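PDB 3B8X: pyridoxamine 5-phosphate-dependent dehydrase from Escherichia coli, which removes the C3'-hydroxyl group from GDP-4-keto-6-deoxy-D-mannose by a combined transamination and deoxygenation, a step in the biosynthesis of L-colitose for the O-antigen. Local coordinates for residues K74-K79 against D204-H209; K37-Q42 against E263-L268. The protein carries 1 engineered substitution. One frame throughout, in Å; residues are numbered along the deposited sequence.

Contact 1 of 2, residues K74-K79 against D204-H209; sequences KPRLKK and DEEIYH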
loop_
_atom_site.group_PDB
_atom_site.type_symbol
_atom_site.label_atom_id
_atom_site.label_comp_id
_atom_site.label_asym_id
_atom_site.label_seq_id
_atom_site.Cartn_x
_atom_site.Cartn_y
_atom_site.Cartn_z
ATOM N N LYS B 74 -15.162 -14.373 -14.763
ATOM C CA LYS B 74 -14.447 -15.491 -15.365
ATOM C C LYS B 74 -13.000 -15.068 -14.997
ATOM O O LYS B 74 -12.505 -14.090 -15.562
ATOM C CB LYS B 74 -14.612 -15.446 -16.894
ATOM C CG LYS B 74 -13.936 -16.581 -17.629
ATOM C CD LYS B 74 -14.508 -16.730 -19.033
ATOM C CE LYS B 74 -14.320 -18.148 -19.576
ATOM N NZ LYS B 74 -14.902 -19.213 -18.699
ATOM N N PRO B 75 -12.351 -15.702 -14.024
ATOM C CA PRO B 75 -11.006 -15.261 -13.619
ATOM C C PRO B 75 -10.020 -15.282 -14.754
ATOM O O PRO B 75 -9.824 -16.299 -15.398
ATOM C CB PRO B 75 -10.576 -16.321 -12.616
ATOM C CG PRO B 75 -11.869 -16.836 -12.052
ATOM C CD PRO B 75 -12.838 -16.824 -13.201
ATOM N N ARG B 76 -9.353 -14.167 -14.985
ATOM C CA ARG B 76 -8.403 -14.123 -16.079
ATOM C C ARG B 76 -7.041 -14.742 -15.825
ATOM O O ARG B 76 -6.318 -14.997 -16.784
ATOM C CB ARG B 76 -8.308 -12.730 -16.644
ATOM C CG ARG B 76 -9.453 -12.397 -17.576
ATOM C CD ARG B 76 -10.111 -11.098 -17.204
ATOM N NE ARG B 76 -10.309 -10.296 -18.408
ATOM C CZ ARG B 76 -11.266 -9.387 -18.587
ATOM N NH1 ARG B 76 -12.152 -9.099 -17.630
ATOM N NH2 ARG B 76 -11.323 -8.742 -19.745
ATOM N N LEU B 77 -6.710 -15.008 -14.559
ATOM C CA LEU B 77 -5.461 -15.685 -14.178
ATOM C C LEU B 77 -5.793 -16.490 -12.953
ATOM O O LEU B 77 -6.772 -16.172 -12.267
ATOM C CB LEU B 77 -4.297 -14.714 -13.835
ATOM C CG LEU B 77 -3.625 -13.856 -14.932
ATOM C CD1 LEU B 77 -2.555 -12.941 -14.314
ATOM C CD2 LEU B 77 -2.987 -14.699 -16.033
ATOM N N LYS B 78 -4.960 -17.504 -12.684
ATOM C CA LYS B 78 -5.062 -18.390 -11.525
ATOM C C LYS B 78 -3.644 -18.786 -11.135
ATOM O O LYS B 78 -2.712 -18.598 -11.913
ATOM C CB LYS B 78 -5.886 -19.616 -11.848
ATOM C CG LYS B 78 -5.129 -20.602 -12.659
ATOM C CD LYS B 78 -6.071 -21.710 -13.099
ATOM C CE LYS B 78 -5.329 -22.728 -13.948
ATOM N NZ LYS B 78 -5.164 -22.319 -15.382
ATOM N N LYS B 79 -3.468 -19.322 -9.933
ATOM C CA LYS B 79 -2.138 -19.684 -9.443
ATOM C C LYS B 79 -1.471 -20.591 -10.460
ATOM O O LYS B 79 -2.164 -21.394 -11.079
ATOM C CB LYS B 79 -2.235 -20.423 -8.098
ATOM C CG LYS B 79 -2.343 -19.508 -6.870
ATOM C CD LYS B 79 -1.758 -20.159 -5.633
ATOM C CE LYS B 79 -2.719 -20.042 -4.461
ATOM N NZ LYS B 79 -2.322 -20.900 -3.302
ATOM N N ASP B 204 -11.517 -1.386 -19.763
ATOM C CA ASP B 204 -12.424 -2.385 -19.247
ATOM C C ASP B 204 -13.219 -1.947 -18.017
ATOM O O ASP B 204 -12.665 -1.745 -16.934
ATOM C CB ASP B 204 -11.635 -3.662 -18.957
ATOM C CG ASP B 204 -12.537 -4.870 -18.777
ATOM O OD1 ASP B 204 -13.285 -4.939 -17.759
ATOM O OD2 ASP B 204 -12.536 -5.736 -19.681
ATOM N N GLU B 205 -14.531 -1.847 -18.183
ATOM C CA GLU B 205 -15.413 -1.457 -17.092
ATOM C C GLU B 205 -15.420 -2.424 -15.920
ATOM O O GLU B 205 -15.564 -1.963 -14.788
ATOM C CB GLU B 205 -16.836 -1.202 -17.584
ATOM C CG GLU B 205 -17.804 -0.803 -16.467
ATOM C CD GLU B 205 -19.182 -0.405 -17.012
ATOM O OE1 GLU B 205 -19.600 -1.047 -17.997
ATOM O OE2 GLU B 205 -19.813 0.522 -16.451
ATOM N N GLU B 206 -15.280 -3.739 -16.166
ATOM C CA GLU B 206 -15.237 -4.728 -15.059
ATOM C C GLU B 206 -13.960 -4.582 -14.231
ATOM O O GLU B 206 -13.990 -4.575 -12.988
ATOM C CB GLU B 206 -15.345 -6.197 -15.496
ATOM C CG GLU B 206 -15.495 -7.160 -14.286
ATOM C CD GLU B 206 -15.359 -8.632 -14.665
ATOM O OE1 GLU B 206 -14.871 -8.870 -15.785
ATOM O OE2 GLU B 206 -15.657 -9.536 -13.842
ATOM N N ILE B 207 -12.844 -4.498 -14.946
ATOM C CA ILE B 207 -11.554 -4.301 -14.310
ATOM C C ILE B 207 -11.596 -3.004 -13.498
ATOM O O ILE B 207 -11.128 -2.969 -12.368
ATOM C CB ILE B 207 -10.454 -4.225 -15.361
ATOM C CG1 ILE B 207 -10.270 -5.593 -16.006
ATOM C CG2 ILE B 207 -9.147 -3.843 -14.733
ATOM C CD1 ILE B 207 -9.518 -6.587 -15.156
ATOM N N TYR B 208 -12.097 -1.929 -14.105
ATOM C CA TYR B 208 -12.280 -0.623 -13.457
ATOM C C TYR B 208 -13.031 -0.779 -12.129
ATOM O O TYR B 208 -12.575 -0.393 -11.061
ATOM C CB TYR B 208 -13.132 0.249 -14.370
ATOM C CG TYR B 208 -13.413 1.606 -13.781
ATOM C CD1 TYR B 208 -12.396 2.322 -13.149
ATOM C CD2 TYR B 208 -14.678 2.189 -13.839
ATOM C CE1 TYR B 208 -12.602 3.583 -12.584
ATOM C CE2 TYR B 208 -14.909 3.454 -13.245
ATOM C CZ TYR B 208 -13.864 4.152 -12.654
ATOM O OH TYR B 208 -14.040 5.406 -12.119
ATOM N N HIS B 209 -14.195 -1.401 -12.165
ATOM C CA HIS B 209 -14.912 -1.620 -10.924
ATOM C C HIS B 209 -14.132 -2.512 -9.955
ATOM O O HIS B 209 -14.109 -2.234 -8.753
ATOM C CB HIS B 209 -16.320 -2.177 -11.236
ATOM C CG HIS B 209 -17.201 -1.163 -11.902
ATOM N ND1 HIS B 209 -18.440 -1.462 -12.439
ATOM C CD2 HIS B 209 -16.999 0.158 -12.125
ATOM C CE1 HIS B 209 -18.967 -0.360 -12.944
ATOM N NE2 HIS B 209 -18.109 0.634 -12.777
HETATM O O HOH W 1 -15.218 -11.700 -16.444
#

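Contact 2 of 2, residues K37-Q42 against E263-L268; sequences KQYETQ and EQLKKL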
loop_
_atom_site.group_PDB
_atom_site.type_symbol
_atom_site.label_atom_id
_atom_site.label_comp_id
_atom_site.label_asym_id
_atom_site.label_seq_id
_atom_site.Cartn_x
_atom_site.Cartn_y
_atom_site.Cartn_z
ATOM N N LYS B 37 -10.899 12.112 -7.693
ATOM C CA LYS B 37 -11.855 11.777 -8.721
ATOM C C LYS B 37 -11.578 12.622 -9.956
ATOM O O LYS B 37 -11.550 12.110 -11.069
ATOM C CB LYS B 37 -13.286 12.012 -8.212
ATOM C CG LYS B 37 -13.791 11.014 -7.192
ATOM C CD LYS B 37 -15.197 10.539 -7.547
ATOM C CE LYS B 37 -16.276 11.363 -6.856
ATOM N NZ LYS B 37 -16.731 12.544 -7.665
ATOM N N GLN B 38 -11.427 13.923 -9.749
ATOM C CA GLN B 38 -11.175 14.862 -10.825
ATOM C C GLN B 38 -9.870 14.478 -11.533
ATOM O O GLN B 38 -9.758 14.456 -12.774
ATOM C CB GLN B 38 -10.971 16.221 -10.180
ATOM C CG GLN B 38 -11.152 17.417 -11.078
ATOM C CD GLN B 38 -11.143 18.706 -10.270
ATOM O OE1 GLN B 38 -10.309 19.597 -10.501
ATOM N NE2 GLN B 38 -12.046 18.792 -9.276
ATOM N N TYR B 39 -8.841 14.249 -10.733
ATOM C CA TYR B 39 -7.562 13.846 -11.311
ATOM C C TYR B 39 -7.707 12.579 -12.200
ATOM O O TYR B 39 -7.096 12.457 -13.263
ATOM C CB TYR B 39 -6.650 13.476 -10.143
ATOM C CG TYR B 39 -5.313 12.965 -10.573
ATOM C CD1 TYR B 39 -4.368 13.804 -11.129
ATOM C CD2 TYR B 39 -4.975 11.642 -10.377
ATOM C CE1 TYR B 39 -3.096 13.327 -11.501
ATOM C CE2 TYR B 39 -3.723 11.166 -10.737
ATOM C CZ TYR B 39 -2.774 12.013 -11.269
ATOM O OH TYR B 39 -1.531 11.499 -11.586
ATOM N N GLU B 40 -8.491 11.615 -11.755
ATOM C CA GLU B 40 -8.618 10.379 -12.521
ATOM C C GLU B 40 -9.275 10.708 -13.861
ATOM O O GLU B 40 -8.923 10.163 -14.910
ATOM C CB GLU B 40 -9.429 9.348 -11.731
ATOM C CG GLU B 40 -8.629 8.784 -10.503
ATOM C CD GLU B 40 -9.494 8.000 -9.479
ATOM O OE1 GLU B 40 -10.729 8.116 -9.534
ATOM O OE2 GLU B 40 -8.987 7.229 -8.619
ATOM N N THR B 41 -10.255 11.599 -13.812
ATOM C CA THR B 41 -10.985 11.987 -15.010
ATOM C C THR B 41 -9.999 12.627 -15.981
ATOM O O THR B 41 -9.914 12.262 -17.157
ATOM C CB THR B 41 -12.068 12.993 -14.626
ATOM O OG1 THR B 41 -13.101 12.304 -13.912
ATOM C CG2 THR B 41 -12.638 13.694 -15.858
ATOM N N GLN B 42 -9.188 13.542 -15.464
ATOM C CA GLN B 42 -8.196 14.196 -16.325
ATOM C C GLN B 42 -7.124 13.210 -16.814
ATOM O O GLN B 42 -6.618 13.329 -17.936
ATOM C CB GLN B 42 -7.552 15.384 -15.581
ATOM C CG GLN B 42 -7.560 16.688 -16.317
ATOM C CD GLN B 42 -8.613 16.744 -17.406
ATOM O OE1 GLN B 42 -9.823 16.790 -17.129
ATOM N NE2 GLN B 42 -8.154 16.754 -18.660
ATOM N N GLU B 263 -2.610 19.642 -11.286
ATOM C CA GLU B 263 -1.798 20.777 -11.673
ATOM C C GLU B 263 -0.714 20.212 -12.544
ATOM O O GLU B 263 -0.421 20.778 -13.576
ATOM C CB GLU B 263 -1.201 21.470 -10.440
ATOM C CG GLU B 263 -2.223 22.217 -9.587
ATOM C CD GLU B 263 -3.210 23.074 -10.386
ATOM O OE1 GLU B 263 -2.892 23.558 -11.500
ATOM O OE2 GLU B 263 -4.322 23.291 -9.870
ATOM N N GLN B 264 -0.145 19.084 -12.123
ATOM C CA GLN B 264 0.953 18.411 -12.837
ATOM C C GLN B 264 0.561 18.002 -14.261
ATOM O O GLN B 264 1.332 18.188 -15.191
ATOM C CB GLN B 264 1.452 17.201 -12.021
ATOM C CG GLN B 264 2.208 17.562 -10.730
ATOM C CD GLN B 264 3.609 18.108 -10.964
ATOM O OE1 GLN B 264 4.569 17.347 -11.095
ATOM N NE2 GLN B 264 3.737 19.442 -11.005
ATOM N N LEU B 265 -0.635 17.445 -14.431
ATOM C CA LEU B 265 -1.116 17.019 -15.737
ATOM C C LEU B 265 -1.128 18.210 -16.705
ATOM O O LEU B 265 -0.882 18.054 -17.893
ATOM C CB LEU B 265 -2.506 16.363 -15.664
ATOM C CG LEU B 265 -2.572 14.986 -14.959
ATOM C CD1 LEU B 265 -3.936 14.355 -14.924
ATOM C CD2 LEU B 265 -1.666 13.968 -15.617
ATOM N N LYS B 266 -1.408 19.408 -16.209
ATOM C CA LYS B 266 -1.404 20.507 -17.145
ATOM C C LYS B 266 -0.013 20.827 -17.637
ATOM O O LYS B 266 0.164 21.281 -18.773
ATOM C CB LYS B 266 -2.031 21.733 -16.535
ATOM C CG LYS B 266 -3.345 21.424 -15.874
ATOM C CD LYS B 266 -3.776 22.612 -15.066
ATOM C CE LYS B 266 -5.272 22.683 -14.950
ATOM N NZ LYS B 266 -5.713 23.802 -14.090
ATOM N N LYS B 267 0.992 20.582 -16.803
ATOM C CA LYS B 267 2.345 20.931 -17.211
ATOM C C LYS B 267 3.016 19.830 -18.025
ATOM O O LYS B 267 4.012 20.068 -18.708
ATOM C CB LYS B 267 3.205 21.204 -15.970
ATOM C CG LYS B 267 3.009 22.603 -15.334
ATOM C CD LYS B 267 3.420 22.600 -13.870
ATOM C CE LYS B 267 3.263 23.956 -13.168
ATOM N NZ LYS B 267 2.508 23.723 -11.974
ATOM N N LEU B 268 2.497 18.614 -17.904
ATOM C CA LEU B 268 3.123 17.466 -18.563
ATOM C C LEU B 268 3.648 17.633 -19.995
ATOM O O LEU B 268 4.761 17.215 -20.337
ATOM C CB LEU B 268 2.226 16.237 -18.433
ATOM C CG LEU B 268 2.757 14.961 -19.057
ATOM C CD1 LEU B 268 3.868 14.456 -18.195
ATOM C CD2 LEU B 268 1.609 13.985 -19.112
#

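Contact 1 of 2, residues K74-K79 against D204-H209
A salt-bridge network at the N-terminal end of helix 205-214 joins Arg76 to Asp204 and Glu206, and so ties the loop between helix 58-68 and strand 82-86 to the start of that helix. Arg76 NH2 gives a hydrogen bond to Asp204 OD2 at 3.2 Å, bent to 143° at the hydrogen. The donor comes from above the carboxylate plane, and the two flat groups stand 74° apart, far from the coplanar fork that arginine and aspartate can form. The other terminal nitrogen, Arg76 NH1, lies 3.3 Å from Glu206 OE1, a second salt bridge made at the edge of the guanidinium. Arginine suits this place because its two terminal nitrogens can serve two carboxylates, and bends at chi2 and chi3 carry them across.

Asp204 is the N-cap of the helix, which explains the residue type: one oxygen closes the first turn while the other faces the loop. Asp204 OD1 accepts from Ile207 N at 2.9 Å and, weakly, from Glu206 N, bonds that probably limit the rotation of the carboxylate and help to place OD2 for Arg76. The CG1 branch of Ile207 packs loosely against the guanidinium, 4.3 Å from Arg76 NH1. Glu206 is long enough to leave the helix and reach the loop, with CG anti to the backbone N and the chain extended beyond it. A water donates to Glu206 OE1 at 2.9 Å and accepts from Lys74 N, while Glu206 OE2 takes the amide of Lys73, so that OE2 is held directly and OE1 through water by the loop backbone. On another side of the helix, Tyr208 stacks on Tyr51.

Contact 2 of 2, residues K37-Q42 against E263-L268
Leu265 of the long helix 255-286 reaches across to Tyr39 and Gln42 on helix 34-47, a helix-helix contact in the aminotransferase fold of the DegT/DnrJ/EryC1 family. Tyr39 and Gln42 are three residues apart, so successive turns bring both to the same side of their helix. The tight part is apolar: Leu265 CD1 lies 3.7 Å from Tyr39 CE1, while Leu265 CG is 3.9 Å from the same ring carbon, CE1. The leucine and tyrosine side chains cross at about a right angle. The CB bond of Tyr39 does not point at the other helix, but with CG anti to the backbone N (chi1 177°) its ring comes up to it, and Ile262 of that helix also touches the ring; Ile192, Met54 and the ring of Phe43 add further packing. A branched leucine and a broad aromatic ring are well suited to such a buried place.

Gln42 marks the looser side. Nearby, Lys266 is exposed and keeps a long salt bridge to Glu263 of its own helix. Gln42 itself is partly exposed, and the contact is made by the aliphatic root of this polar residue, which completes the apolar patch with Gln42 CB 3.8 Å from Leu265 CD1.

Overall arrangement
The centres of contacts 1 and 2 lie 26 Å apart, and their nearest atoms are about 5 Å apart without touching. Along the chain the order is 37-42, 74-79, 204-209, 263-268, so both segments of contact 1 fall between the two halves of contact 2. Strand 51-55, an outermost strand, within this chain, of the mixed sheet, links their surroundings: Tyr39 and Glu40 of contact 2 touch it, as do Glu205 and Tyr208 of contact 1. Both contacts therefore gather around one end of the sheet, where they connect sequence-distant parts of one family fold.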